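Local coordinates for putative cell adhesion protein (Bacteroides eggerthii, PDB 4GPV), which is a putative cell adhesion protein of the FimA-like fimbrial family and probably serves as a building block of surface pili, at residues A60-P65 and T80-K85; V52-E57 and A74-G79; L263-T268 and V303-D308. All coordinates share one frame; numbering follows the deposited sequence.

Interaction 1 (A60-P65 and T80-K85); sequences ALDCAP and TTAAKK
Asp62 grips Thr80 with both oxygens of its carboxylate, and these two bonds carry the contact. Thr80 N gives its hydrogen to Asp62 OD2 over 2.6 Å in a nearly straight bond of 167°, while Thr80 OG1 donates to Asp62 OD1 at 2.7 Å. Each oxygen receives on its syn lone pair, so the two donors of one residue enter the open end of the carboxylate together. With CG anti to the backbone N (chi1 -178°), the carboxylate is directed toward the turn, where it meets the Thr80 side chain at a slant.

Within 80-85 the polar network goes on. Thr80 OG1, while donating to the carboxylate, also accepts from Ala82 N at 3.0 Å, which makes an ST turn; it accepts from Gly14 N as well. The backbone closes a type I turn through Ala83 N to Thr80 O. Threonine suits this place because one hydroxyl both donates and accepts. A leucine in place of Asp62 would probably leave Thr80 N without its acceptor and Arg56 without its anionic mate.

Beyond the bonds there is only slight van der Waals contact: Ala83 CB lies 3.5 Å from Asp62 OD2, and the small alanine methyl fits against the buried carboxylate.

The salt bridge from Arg56 NE to Asp62 OD1 is likely to favour the charged acid. Asp62 is also tied by its backbone to Leu54, and Lys84 and Lys85 face Phe55 in a classic beta bulge; the loop 60-65 and the start of strand 83-90 are thus fastened on strand 50-56.

Interaction 2 (V52-E57 and A74-G79); sequences VFLFRE and ATITTG
Ile76 uses two of its branches to meet Val52 and Leu54, bridging between segments 74-79 and 52-57 with no hydrogen bond between them. Segment 74-79 starts at Ala74, whose small CB points toward segment 52-57 yet stops 5.0 Å from Val52 CG2; at this end the ring-bearing Tyr66, from strand 66-68, touches Ala74, Val52 and Ile76 alike.

Two residues on, Ile76 directs its side chain into the same interior. Its CG1 lies anti to the carbonyl carbon (chi1 -63°), and from there the extended arm carries the end methyl CD1 across Val52: Ile76 CD1 is 3.9 Å from Val52 CG1, with Val52 CB almost as near. The shorter branch, CG2, serves the other partner. Ile76 CG2 and Leu54 CD1 approach tip to tip at 4.0 Å, Leu54 reaching out through an extended chi2. A beta-branched residue fits here, since its two branches let one side chain meet two neighbours on the facing strand.

Past Thr77 and Thr78 the chain curls round to Gly79. A beta carbon at this glycine would point toward segment 52-57 and come about 3.5 Å from Leu54 CD1, so glycine keeps that approach uncrowded.

Phe53 and Phe55 turn to the other face of strand 50-56 and pack on Leu109 of helix 106-111, leaving Val52 and Leu54 to the side of Ile76. The contact is wholly aliphatic and buried. What it contributes to stability therefore probably comes from dispersion and the exclusion of water, which depend on closeness of fit and not on bond direction, across the core of the N-terminal half.

Interaction 3 (L263-T268 and V303-D308); sequences LAIKST and VTLNGD
Ile265 meets Leu305 and Val303 methyl to methyl, with no flat group of either segment between them. The rings belong to the surroundings: Phe237, from a loop, touches Ile265, and Tyr280 of strand 274-283 touches Leu305, so aromatic groups continue the aliphatic cluster at its margins.

At the centre is one end methyl. Ile265 CD1 approaches Leu305 CD1 tip to tip at 4.0 Å, each side chain pointing from its own strand into the interior. Both have their gamma carbon CG1 or CG anti to the carbonyl carbon (chi1 -61° in Ile265, -57° in Leu305), and in both chi2 is extended, which gives each residue its full reach. Such length is needed, because the backbones stand well apart: the CA atoms of Ile265 and Val303 are separated by 9.1 Å.

Val303 adds a looser touch, its CG1 lying 4.4 Å from Ile265 CD1. Being two residues apart on one strand, Val303 and Leu305 present their side chains on the same face, and Val303 CG1 packs closely on Leu305 CD2 at 3.6 Å. The shorter valine and the longer leucine together make an uneven apolar surface against which the isoleucine end rests. No hydrogen bond joins the segments, as expected when strands of different sheets face each other.

Strand 262-271 is paired with 176-193 and 274-283, whereas strand 297-306 lies between 146-169 and 329-343 in the larger sheet. The contact thus spans the core between two sheets, a beta-sandwich consistent with the transthyretin clan to which this C-terminal family domain belongs. Val303 rests also on Leu162 of strand 146-169, and Leu263 on Leu185 of strand 176-193.

Interactions 1 and 2 form one local cluster, their centres 5 Å apart, and their segments alternate along the chain: 52-57, 60-65, 74-79, 80-85. They touch directly, through the Arg56 to Asp62 salt bridge and through Asp62 against Gly79, so a polar clasp borders an aliphatic core. Interaction 3 comes later in the chain and lies on the opposite side of its centre, with its own centre 54 Å from that of interaction 1 and 52 Å from that of interaction 2. All three reach the larger, branched sheet, interaction 3 through strand 297-306, so that sheet extends into both halves of an elongated molecule, a shape consistent with a pilus subunit.

Interaction 1 (A60-P65 and T80-K85)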
ATOM      1  N   ALA A  60      -0.745 -27.287 -13.104  1.00 27.58           N
ATOM      2  CA  ALA A  60      -2.088 -27.693 -12.664  1.00 26.59           C
ATOM      3  C   ALA A  60      -2.213 -27.643 -11.142  1.00 28.80           C
ATOM      4  O   ALA A  60      -1.230 -27.892 -10.436  1.00 28.59           O
ATOM      5  CB  ALA A  60      -2.411 -29.109 -13.144  1.00 28.08           C
ATOM      6  N   LEU A  61      -3.422 -27.368 -10.636  1.00 25.38           N
ATOM      7  CA  LEU A  61      -3.671 -27.440  -9.192  1.00 25.18           C
ATOM      8  C   LEU A  61      -3.455 -28.902  -8.737  1.00 29.00           C
ATOM      9  O   LEU A  61      -3.883 -29.838  -9.406  1.00 28.85           O
ATOM     10  CB  LEU A  61      -5.089 -26.979  -8.842  1.00 25.88           C
ATOM     11  CG  LEU A  61      -5.253 -25.480  -8.627  1.00 28.34           C
ATOM     12  CD1 LEU A  61      -6.708 -25.107  -8.648  1.00 29.63           C
ATOM     13  CD2 LEU A  61      -4.593 -25.029  -7.308  1.00 27.37           C
ATOM     14  N   ASP A  62      -2.756 -29.089  -7.632  1.00 25.20           N
ATOM     15  CA  ASP A  62      -2.487 -30.442  -7.146  1.00 24.09           C
ATOM     16  C   ASP A  62      -3.676 -30.958  -6.339  1.00 27.70           C
ATOM     17  O   ASP A  62      -3.846 -32.158  -6.150  1.00 26.67           O
ATOM     18  CB  ASP A  62      -1.198 -30.426  -6.318  1.00 25.56           C
ATOM     19  CG  ASP A  62      -0.808 -31.796  -5.806  1.00 31.30           C
ATOM     20  OD1 ASP A  62      -0.694 -32.739  -6.639  1.00 30.90           O
ATOM     21  OD2 ASP A  62      -0.714 -31.952  -4.585  1.00 33.57           O
ATOM     22  N   CYS A  63      -4.525 -30.021  -5.913  1.00 26.14           N
ATOM     23  CA  CYS A  63      -5.748 -30.227  -5.153  1.00 27.26           C
ATOM     24  C   CYS A  63      -6.467 -28.886  -5.032  1.00 30.15           C
ATOM     25  O   CYS A  63      -5.886 -27.833  -5.344  1.00 27.79           O
ATOM     26  CB  CYS A  63      -5.434 -30.824  -3.778  1.00 28.96           C
ATOM     27  SG  CYS A  63      -4.249 -29.846  -2.803  1.00 32.45           S
ATOM     28  N   ALA A  64      -7.721 -28.913  -4.533  1.00 30.38           N
ATOM     29  CA  ALA A  64      -8.482 -27.671  -4.321  1.00 29.48           C
ATOM     30  C   ALA A  64      -7.758 -26.780  -3.267  1.00 31.83           C
ATOM     31  O   ALA A  64      -7.155 -27.299  -2.329  1.00 30.02           O
ATOM     32  CB  ALA A  64      -9.914 -27.996  -3.874  1.00 31.39           C
ATOM     33  N   PRO A  65      -7.794 -25.445  -3.409  1.00 27.28           N
ATOM     34  CA  PRO A  65      -7.101 -24.579  -2.432  1.00 26.14           C
ATOM     35  C   PRO A  65      -7.554 -24.776  -0.986  1.00 27.70           C
ATOM     36  O   PRO A  65      -8.723 -25.097  -0.706  1.00 27.96           O
ATOM     37  CB  PRO A  65      -7.412 -23.165  -2.927  1.00 27.62           C
ATOM     38  CG  PRO A  65      -7.691 -23.363  -4.397  1.00 30.63           C
ATOM     39  CD  PRO A  65      -8.429 -24.648  -4.472  1.00 28.56           C
ATOM     40  N   THR A  80      -0.820 -34.341  -3.450  1.00 26.95           N
ATOM     41  CA  THR A  80      -0.035 -35.507  -3.840  1.00 26.80           C
ATOM     42  C   THR A  80       1.457 -35.187  -3.872  1.00 29.33           C
ATOM     43  O   THR A  80       1.855 -34.022  -3.706  1.00 26.71           O
ATOM     44  CB  THR A  80      -0.485 -36.037  -5.233  1.00 35.63           C
ATOM     45  OG1 THR A  80       0.114 -35.244  -6.254  1.00 35.88           O
ATOM     46  CG2 THR A  80      -2.021 -36.117  -5.422  1.00 32.34           C
ATOM     47  N   THR A  81       2.265 -36.218  -4.181  1.00 29.17           N
ATOM     48  CA  THR A  81       3.721 -36.083  -4.317  1.00 28.94           C
ATOM     49  C   THR A  81       4.097 -35.359  -5.621  1.00 33.04           C
ATOM     50  O   THR A  81       5.287 -35.082  -5.858  1.00 31.33           O
ATOM     51  CB  THR A  81       4.399 -37.438  -4.221  1.00 34.30           C
ATOM     52  OG1 THR A  81       3.808 -38.338  -5.164  1.00 33.90           O
ATOM     53  CG2 THR A  81       4.341 -37.998  -2.818  1.00 33.66           C
ATOM     54  N   ALA A  82       3.079 -34.985  -6.421  1.00 29.56           N
ATOM     55  CA  ALA A  82       3.275 -34.204  -7.638  1.00 29.28           C
ATOM     56  C   ALA A  82       3.343 -32.698  -7.336  1.00 29.56           C
ATOM     57  O   ALA A  82       3.726 -31.939  -8.228  1.00 28.99           O
ATOM     58  CB  ALA A  82       2.174 -34.491  -8.644  1.00 30.79           C
ATOM     59  N   ALA A  83       2.988 -32.242  -6.099  1.00 26.30           N
ATOM     60  CA  ALA A  83       3.078 -30.814  -5.749  1.00 26.20           C
ATOM     61  C   ALA A  83       4.531 -30.333  -5.849  1.00 29.58           C
ATOM     62  O   ALA A  83       5.431 -30.988  -5.320  1.00 27.97           O
ATOM     63  CB  ALA A  83       2.543 -30.568  -4.336  1.00 26.67           C
ATOM     64  N   LYS A  84       4.748 -29.186  -6.527  1.00 26.98           N
ATOM     65  CA  LYS A  84       6.074 -28.581  -6.721  1.00 26.92           C
ATOM     66  C   LYS A  84       6.196 -27.170  -6.138  1.00 27.32           C
ATOM     67  O   LYS A  84       7.301 -26.751  -5.789  1.00 26.00           O
ATOM     68  CB  LYS A  84       6.408 -28.502  -8.216  1.00 29.77           C
ATOM     69  CG  LYS A  84       6.608 -29.881  -8.868  1.00 38.54           C
ATOM     70  CD  LYS A  84       7.874 -30.619  -8.403  1.00 46.90           C
ATOM     71  CE  LYS A  84       9.164 -29.987  -8.872  1.00 61.35           C
ATOM     72  NZ  LYS A  84      10.352 -30.646  -8.267  1.00 70.63           N
ATOM     73  N   LYS A  85       5.075 -26.432  -6.075  1.00 22.99           N
ATOM     74  CA  LYS A  85       5.060 -25.049  -5.585  1.00 22.33           C
ATOM     75  C   LYS A  85       3.888 -24.806  -4.693  1.00 24.14           C
ATOM     76  O   LYS A  85       2.789 -25.285  -4.985  1.00 23.99           O
ATOM     77  CB  LYS A  85       4.975 -24.072  -6.775  1.00 25.58           C
ATOM     78  CG  LYS A  85       6.277 -23.831  -7.536  1.00 45.51           C
ATOM     79  CD  LYS A  85       7.223 -22.844  -6.836  1.00 54.02           C
ATOM     80  CE  LYS A  85       6.854 -21.394  -6.983  1.00 61.13           C
ATOM     81  NZ  LYS A  85       7.750 -20.544  -6.167  1.00 68.23           N
TER

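Interaction 2 (V52-E57 and A74-G79)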
ATOM      1  N   VAL A  52      -4.022 -21.473   0.671  1.00 19.66           N
ATOM      2  CA  VAL A  52      -2.808 -22.168   0.213  1.00 18.48           C
ATOM      3  C   VAL A  52      -3.151 -22.846  -1.126  1.00 23.30           C
ATOM      4  O   VAL A  52      -4.108 -23.628  -1.208  1.00 24.00           O
ATOM      5  CB  VAL A  52      -2.197 -23.206   1.215  1.00 22.46           C
ATOM      6  CG1 VAL A  52      -0.883 -23.804   0.688  1.00 22.48           C
ATOM      7  CG2 VAL A  52      -1.993 -22.615   2.611  1.00 21.74           C
ATOM      8  N   PHE A  53      -2.377 -22.527  -2.161  1.00 20.78           N
ATOM      9  CA  PHE A  53      -2.515 -23.121  -3.484  1.00 20.42           C
ATOM     10  C   PHE A  53      -1.310 -24.006  -3.736  1.00 23.69           C
ATOM     11  O   PHE A  53      -0.178 -23.568  -3.528  1.00 22.98           O
ATOM     12  CB  PHE A  53      -2.618 -22.048  -4.588  1.00 22.34           C
ATOM     13  CG  PHE A  53      -3.680 -21.005  -4.355  1.00 24.49           C
ATOM     14  CD1 PHE A  53      -3.438 -19.920  -3.512  1.00 27.26           C
ATOM     15  CD2 PHE A  53      -4.908 -21.088  -4.998  1.00 27.99           C
ATOM     16  CE1 PHE A  53      -4.424 -18.955  -3.281  1.00 28.03           C
ATOM     17  CE2 PHE A  53      -5.902 -20.124  -4.765  1.00 31.30           C
ATOM     18  CZ  PHE A  53      -5.655 -19.069  -3.908  1.00 29.44           C
ATOM     19  N   LEU A  54      -1.546 -25.242  -4.184  1.00 21.81           N
ATOM     20  CA  LEU A  54      -0.460 -26.156  -4.484  1.00 21.99           C
ATOM     21  C   LEU A  54      -0.489 -26.478  -5.962  1.00 25.18           C
ATOM     22  O   LEU A  54      -1.556 -26.788  -6.480  1.00 24.81           O
ATOM     23  CB  LEU A  54      -0.564 -27.454  -3.660  1.00 22.58           C
ATOM     24  CG  LEU A  54      -0.479 -27.316  -2.139  1.00 27.41           C
ATOM     25  CD1 LEU A  54      -0.808 -28.670  -1.453  1.00 28.23           C
ATOM     26  CD2 LEU A  54       0.880 -26.849  -1.716  1.00 26.13           C
ATOM     27  N   PHE A  55       0.659 -26.378  -6.648  1.00 22.59           N
ATOM     28  CA  PHE A  55       0.685 -26.644  -8.090  1.00 22.77           C
ATOM     29  C   PHE A  55       1.682 -27.692  -8.467  1.00 26.45           C
ATOM     30  O   PHE A  55       2.742 -27.788  -7.858  1.00 25.06           O
ATOM     31  CB  PHE A  55       1.013 -25.359  -8.869  1.00 23.85           C
ATOM     32  CG  PHE A  55      -0.024 -24.286  -8.680  1.00 23.52           C
ATOM     33  CD1 PHE A  55      -1.249 -24.358  -9.333  1.00 26.42           C
ATOM     34  CD2 PHE A  55       0.208 -23.218  -7.829  1.00 24.27           C
ATOM     35  CE1 PHE A  55      -2.223 -23.374  -9.134  1.00 24.98           C
ATOM     36  CE2 PHE A  55      -0.765 -22.229  -7.633  1.00 24.14           C
ATOM     37  CZ  PHE A  55      -1.969 -22.313  -8.283  1.00 21.57           C
ATOM     38  N   ARG A  56       1.357 -28.447  -9.521  1.00 24.26           N
ATOM     39  CA  ARG A  56       2.247 -29.456 -10.079  1.00 26.34           C
ATOM     40  C   ARG A  56       3.277 -28.758 -11.006  1.00 31.99           C
ATOM     41  O   ARG A  56       3.158 -27.551 -11.252  1.00 31.93           O
ATOM     42  CB  ARG A  56       1.439 -30.537 -10.803  1.00 26.85           C
ATOM     43  CG  ARG A  56       0.492 -31.228  -9.841  1.00 27.38           C
ATOM     44  CD  ARG A  56      -0.329 -32.350 -10.436  1.00 30.78           C
ATOM     45  NE  ARG A  56      -1.188 -32.874  -9.379  1.00 28.74           N
ATOM     46  CZ  ARG A  56      -2.361 -33.468  -9.563  1.00 35.05           C
ATOM     47  NH1 ARG A  56      -2.803 -33.717 -10.793  1.00 27.59           N
ATOM     48  NH2 ARG A  56      -3.073 -33.870  -8.525  1.00 25.36           N
ATOM     49  N   GLU A  57       4.275 -29.523 -11.509  1.00 31.28           N
ATOM     50  CA  GLU A  57       5.348 -29.012 -12.375  0.50 30.81           C
ATOM     51  C   GLU A  57       4.779 -28.267 -13.596  1.00 33.88           C
ATOM     52  O   GLU A  57       5.301 -27.211 -13.969  1.00 34.25           O
ATOM     53  CB  GLU A  57       6.272 -30.175 -12.805  0.50 33.09           C
ATOM     54  CG  GLU A  57       7.449 -29.810 -13.706  0.50 43.43           C
ATOM     55  CD  GLU A  57       8.488 -28.825 -13.200  0.50 65.95           C
ATOM     56  OE1 GLU A  57       8.739 -28.783 -11.974  0.50 59.11           O
ATOM     57  OE2 GLU A  57       9.089 -28.123 -14.046  0.50 62.69           O
ATOM     58  N   ALA A  74      -0.656 -25.227   8.708  1.00 33.88           N
ATOM     59  CA  ALA A  74      -1.709 -26.040   8.077  1.00 32.38           C
ATOM     60  C   ALA A  74      -1.189 -27.441   7.755  1.00 34.74           C
ATOM     61  O   ALA A  74      -0.028 -27.583   7.372  1.00 33.29           O
ATOM     62  CB  ALA A  74      -2.195 -25.370   6.795  1.00 31.72           C
ATOM     63  N   THR A  75      -2.038 -28.473   7.923  1.00 31.41           N
ATOM     64  CA  THR A  75      -1.721 -29.845   7.537  1.00 31.61           C
ATOM     65  C   THR A  75      -2.644 -30.162   6.357  1.00 35.14           C
ATOM     66  O   THR A  75      -3.868 -30.210   6.521  1.00 36.09           O
ATOM     67  CB  THR A  75      -1.856 -30.808   8.732  1.00 44.03           C
ATOM     68  OG1 THR A  75      -1.007 -30.355   9.782  1.00 42.80           O
ATOM     69  CG2 THR A  75      -1.485 -32.247   8.376  1.00 45.63           C
ATOM     70  N   ILE A  76      -2.062 -30.327   5.163  1.00 30.29           N
ATOM     71  CA  ILE A  76      -2.848 -30.582   3.965  1.00 29.11           C
ATOM     72  C   ILE A  76      -2.673 -32.048   3.575  1.00 31.96           C
ATOM     73  O   ILE A  76      -1.538 -32.495   3.379  1.00 30.61           O
ATOM     74  CB  ILE A  76      -2.465 -29.605   2.821  1.00 30.12           C
ATOM     75  CG1 ILE A  76      -2.773 -28.127   3.217  1.00 30.84           C
ATOM     76  CG2 ILE A  76      -3.189 -29.987   1.522  1.00 29.78           C
ATOM     77  CD1 ILE A  76      -2.119 -27.059   2.349  1.00 29.69           C
ATOM     78  N   THR A  77      -3.789 -32.795   3.452  1.00 28.96           N
ATOM     79  CA  THR A  77      -3.685 -34.219   3.098  1.00 30.30           C
ATOM     80  C   THR A  77      -4.407 -34.555   1.780  1.00 33.95           C
ATOM     81  O   THR A  77      -4.447 -35.715   1.383  1.00 35.68           O
ATOM     82  CB  THR A  77      -4.262 -35.096   4.225  1.00 39.74           C
ATOM     83  OG1 THR A  77      -5.667 -34.845   4.313  1.00 41.50           O
ATOM     84  CG2 THR A  77      -3.584 -34.852   5.567  1.00 39.79           C
ATOM     85  N   THR A  78      -4.966 -33.547   1.114  1.00 30.21           N
ATOM     86  CA  THR A  78      -5.719 -33.761  -0.124  1.00 30.38           C
ATOM     87  C   THR A  78      -4.851 -33.700  -1.381  1.00 34.01           C
ATOM     88  O   THR A  78      -5.352 -33.960  -2.477  1.00 34.98           O
ATOM     89  CB  THR A  78      -6.835 -32.719  -0.217  1.00 33.87           C
ATOM     90  OG1 THR A  78      -6.265 -31.437   0.038  1.00 38.28           O
ATOM     91  CG2 THR A  78      -7.967 -33.009   0.765  1.00 36.67           C
ATOM     92  N   GLY A  79      -3.585 -33.336  -1.211  1.00 30.21           N
ATOM     93  CA  GLY A  79      -2.616 -33.220  -2.294  1.00 28.91           C
ATOM     94  C   GLY A  79      -1.783 -34.457  -2.535  1.00 30.35           C
ATOM     95  O   GLY A  79      -2.000 -35.510  -1.928  1.00 29.49           O
TER

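Interaction 3 (L263-T268 and V303-D308)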
ATOM      1  N   LEU A 263       1.671  12.814  -1.991  1.00 15.93           N
ATOM      2  CA  LEU A 263       1.145  13.046  -0.637  1.00 17.37           C
ATOM      3  C   LEU A 263       1.092  14.547  -0.434  1.00 21.05           C
ATOM      4  O   LEU A 263       2.052  15.223  -0.769  1.00 18.52           O
ATOM      5  CB  LEU A 263       2.016  12.379   0.454  1.00 17.49           C
ATOM      6  CG  LEU A 263       1.585  12.671   1.917  1.00 20.41           C
ATOM      7  CD1 LEU A 263       0.246  11.999   2.261  1.00 22.19           C
ATOM      8  CD2 LEU A 263       2.677  12.240   2.876  1.00 21.52           C
ATOM      9  N   ALA A 264      -0.044  15.096   0.061  1.00 18.67           N
ATOM     10  CA  ALA A 264      -0.088  16.531   0.271  1.00 19.30           C
ATOM     11  C   ALA A 264      -0.939  16.930   1.458  1.00 22.36           C
ATOM     12  O   ALA A 264      -1.846  16.198   1.879  1.00 21.31           O
ATOM     13  CB  ALA A 264      -0.670  17.220  -0.973  1.00 20.12           C
ATOM     14  N   ILE A 265      -0.653  18.123   1.961  1.00 19.16           N
ATOM     15  CA  ILE A 265      -1.552  18.835   2.846  1.00 18.90           C
ATOM     16  C   ILE A 265      -2.383  19.693   1.910  1.00 22.98           C
ATOM     17  O   ILE A 265      -1.801  20.450   1.139  1.00 22.97           O
ATOM     18  CB  ILE A 265      -0.862  19.662   3.936  1.00 22.42           C
ATOM     19  CG1 ILE A 265      -0.029  18.768   4.865  1.00 22.14           C
ATOM     20  CG2 ILE A 265      -1.928  20.502   4.721  1.00 24.78           C
ATOM     21  CD1 ILE A 265       1.010  19.545   5.666  1.00 26.97           C
ATOM     22  N   LYS A 266      -3.720  19.563   1.941  1.00 19.85           N
ATOM     23  CA  LYS A 266      -4.607  20.394   1.117  1.00 19.63           C
ATOM     24  C   LYS A 266      -5.188  21.454   2.042  1.00 23.07           C
ATOM     25  O   LYS A 266      -5.684  21.113   3.118  1.00 22.19           O
ATOM     26  CB  LYS A 266      -5.712  19.526   0.471  1.00 22.61           C
ATOM     27  CG  LYS A 266      -6.628  20.333  -0.441  1.00 29.49           C
ATOM     28  CD  LYS A 266      -7.890  20.784   0.270  1.00 30.11           C
ATOM     29  CE  LYS A 266      -8.501  21.975  -0.431  1.00 33.38           C
ATOM     30  NZ  LYS A 266      -9.757  22.401   0.249  1.00 37.05           N
ATOM     31  N   SER A 267      -5.117  22.732   1.638  1.00 20.65           N
ATOM     32  CA  SER A 267      -5.605  23.809   2.473  1.00 21.35           C
ATOM     33  C   SER A 267      -6.429  24.768   1.646  1.00 24.63           C
ATOM     34  O   SER A 267      -6.501  24.621   0.417  1.00 23.91           O
ATOM     35  CB  SER A 267      -4.419  24.533   3.109  1.00 25.87           C
ATOM     36  OG  SER A 267      -3.561  23.604   3.751  1.00 27.36           O
ATOM     37  N   THR A 268      -7.079  25.710   2.316  1.00 21.55           N
ATOM     38  CA  THR A 268      -7.847  26.769   1.648  1.00 22.65           C
ATOM     39  C   THR A 268      -7.202  28.112   1.982  1.00 26.37           C
ATOM     40  O   THR A 268      -7.057  28.464   3.164  1.00 26.35           O
ATOM     41  CB  THR A 268      -9.323  26.748   2.031  1.00 29.06           C
ATOM     42  OG1 THR A 268      -9.871  25.479   1.647  1.00 30.11           O
ATOM     43  CG2 THR A 268     -10.110  27.848   1.325  1.00 30.16           C
ATOM     44  N   VAL A 303       7.272  17.011   6.611  1.00 21.47           N
ATOM     45  CA  VAL A 303       7.025  18.262   5.895  1.00 20.45           C
ATOM     46  C   VAL A 303       7.182  19.387   6.912  1.00 24.47           C
ATOM     47  O   VAL A 303       6.466  19.379   7.922  1.00 22.21           O
ATOM     48  CB  VAL A 303       5.595  18.244   5.284  1.00 24.44           C
ATOM     49  CG1 VAL A 303       5.299  19.554   4.532  1.00 25.23           C
ATOM     50  CG2 VAL A 303       5.403  17.035   4.363  1.00 25.20           C
ATOM     51  N   THR A 304       8.153  20.295   6.690  1.00 22.41           N
ATOM     52  CA  THR A 304       8.377  21.453   7.550  1.00 22.01           C
ATOM     53  C   THR A 304       7.869  22.631   6.757  1.00 27.40           C
ATOM     54  O   THR A 304       8.392  22.910   5.673  1.00 26.91           O
ATOM     55  CB  THR A 304       9.853  21.579   7.979  1.00 28.91           C
ATOM     56  OG1 THR A 304      10.221  20.380   8.653  1.00 31.42           O
ATOM     57  CG2 THR A 304      10.108  22.777   8.909  1.00 31.49           C
ATOM     58  N   LEU A 305       6.887  23.343   7.318  1.00 25.51           N
ATOM     59  CA  LEU A 305       6.293  24.522   6.689  1.00 24.81           C
ATOM     60  C   LEU A 305       6.724  25.793   7.386  1.00 28.00           C
ATOM     61  O   LEU A 305       6.785  25.798   8.604  1.00 27.21           O
ATOM     62  CB  LEU A 305       4.773  24.399   6.800  1.00 24.94           C
ATOM     63  CG  LEU A 305       4.155  23.149   6.193  1.00 28.54           C
ATOM     64  CD1 LEU A 305       2.672  23.162   6.385  1.00 29.13           C
ATOM     65  CD2 LEU A 305       4.515  23.027   4.702  1.00 31.93           C
ATOM     66  N   ASN A 306       6.998  26.864   6.649  1.00 25.11           N
ATOM     67  CA  ASN A 306       7.319  28.122   7.319  1.00 26.21           C
ATOM     68  C   ASN A 306       6.803  29.293   6.485  1.00 30.75           C
ATOM     69  O   ASN A 306       6.269  29.080   5.389  1.00 30.17           O
ATOM     70  CB  ASN A 306       8.819  28.248   7.671  1.00 32.94           C
ATOM     71  CG  ASN A 306       9.713  28.758   6.568  1.00 57.97           C
ATOM     72  OD1 ASN A 306       9.582  28.368   5.420  1.00 49.47           O
ATOM     73  ND2 ASN A 306      10.684  29.600   6.908  1.00 56.29           N
ATOM     74  N   GLY A 307       6.897  30.482   7.055  1.00 28.33           N
ATOM     75  CA  GLY A 307       6.443  31.720   6.436  1.00 29.02           C
ATOM     76  C   GLY A 307       5.403  32.450   7.258  1.00 34.29           C
ATOM     77  O   GLY A 307       4.627  31.827   7.989  1.00 33.82           O
ATOM     78  N   ASP A 308       5.389  33.789   7.160  1.00 32.00           N
ATOM     79  CA  ASP A 308       4.373  34.606   7.829  1.00 32.86           C
ATOM     80  C   ASP A 308       3.210  34.671   6.862  1.00 36.77           C
ATOM     81  O   ASP A 308       3.317  35.327   5.827  1.00 38.95           O
ATOM     82  CB  ASP A 308       4.922  36.004   8.196  1.00 36.34           C
ATOM     83  CG  ASP A 308       3.970  36.930   8.965  1.00 50.36           C
ATOM     84  OD1 ASP A 308       2.743  36.661   8.978  1.00 49.42           O
ATOM     85  OD2 ASP A 308       4.447  37.954   9.506  1.00 59.63           O
TER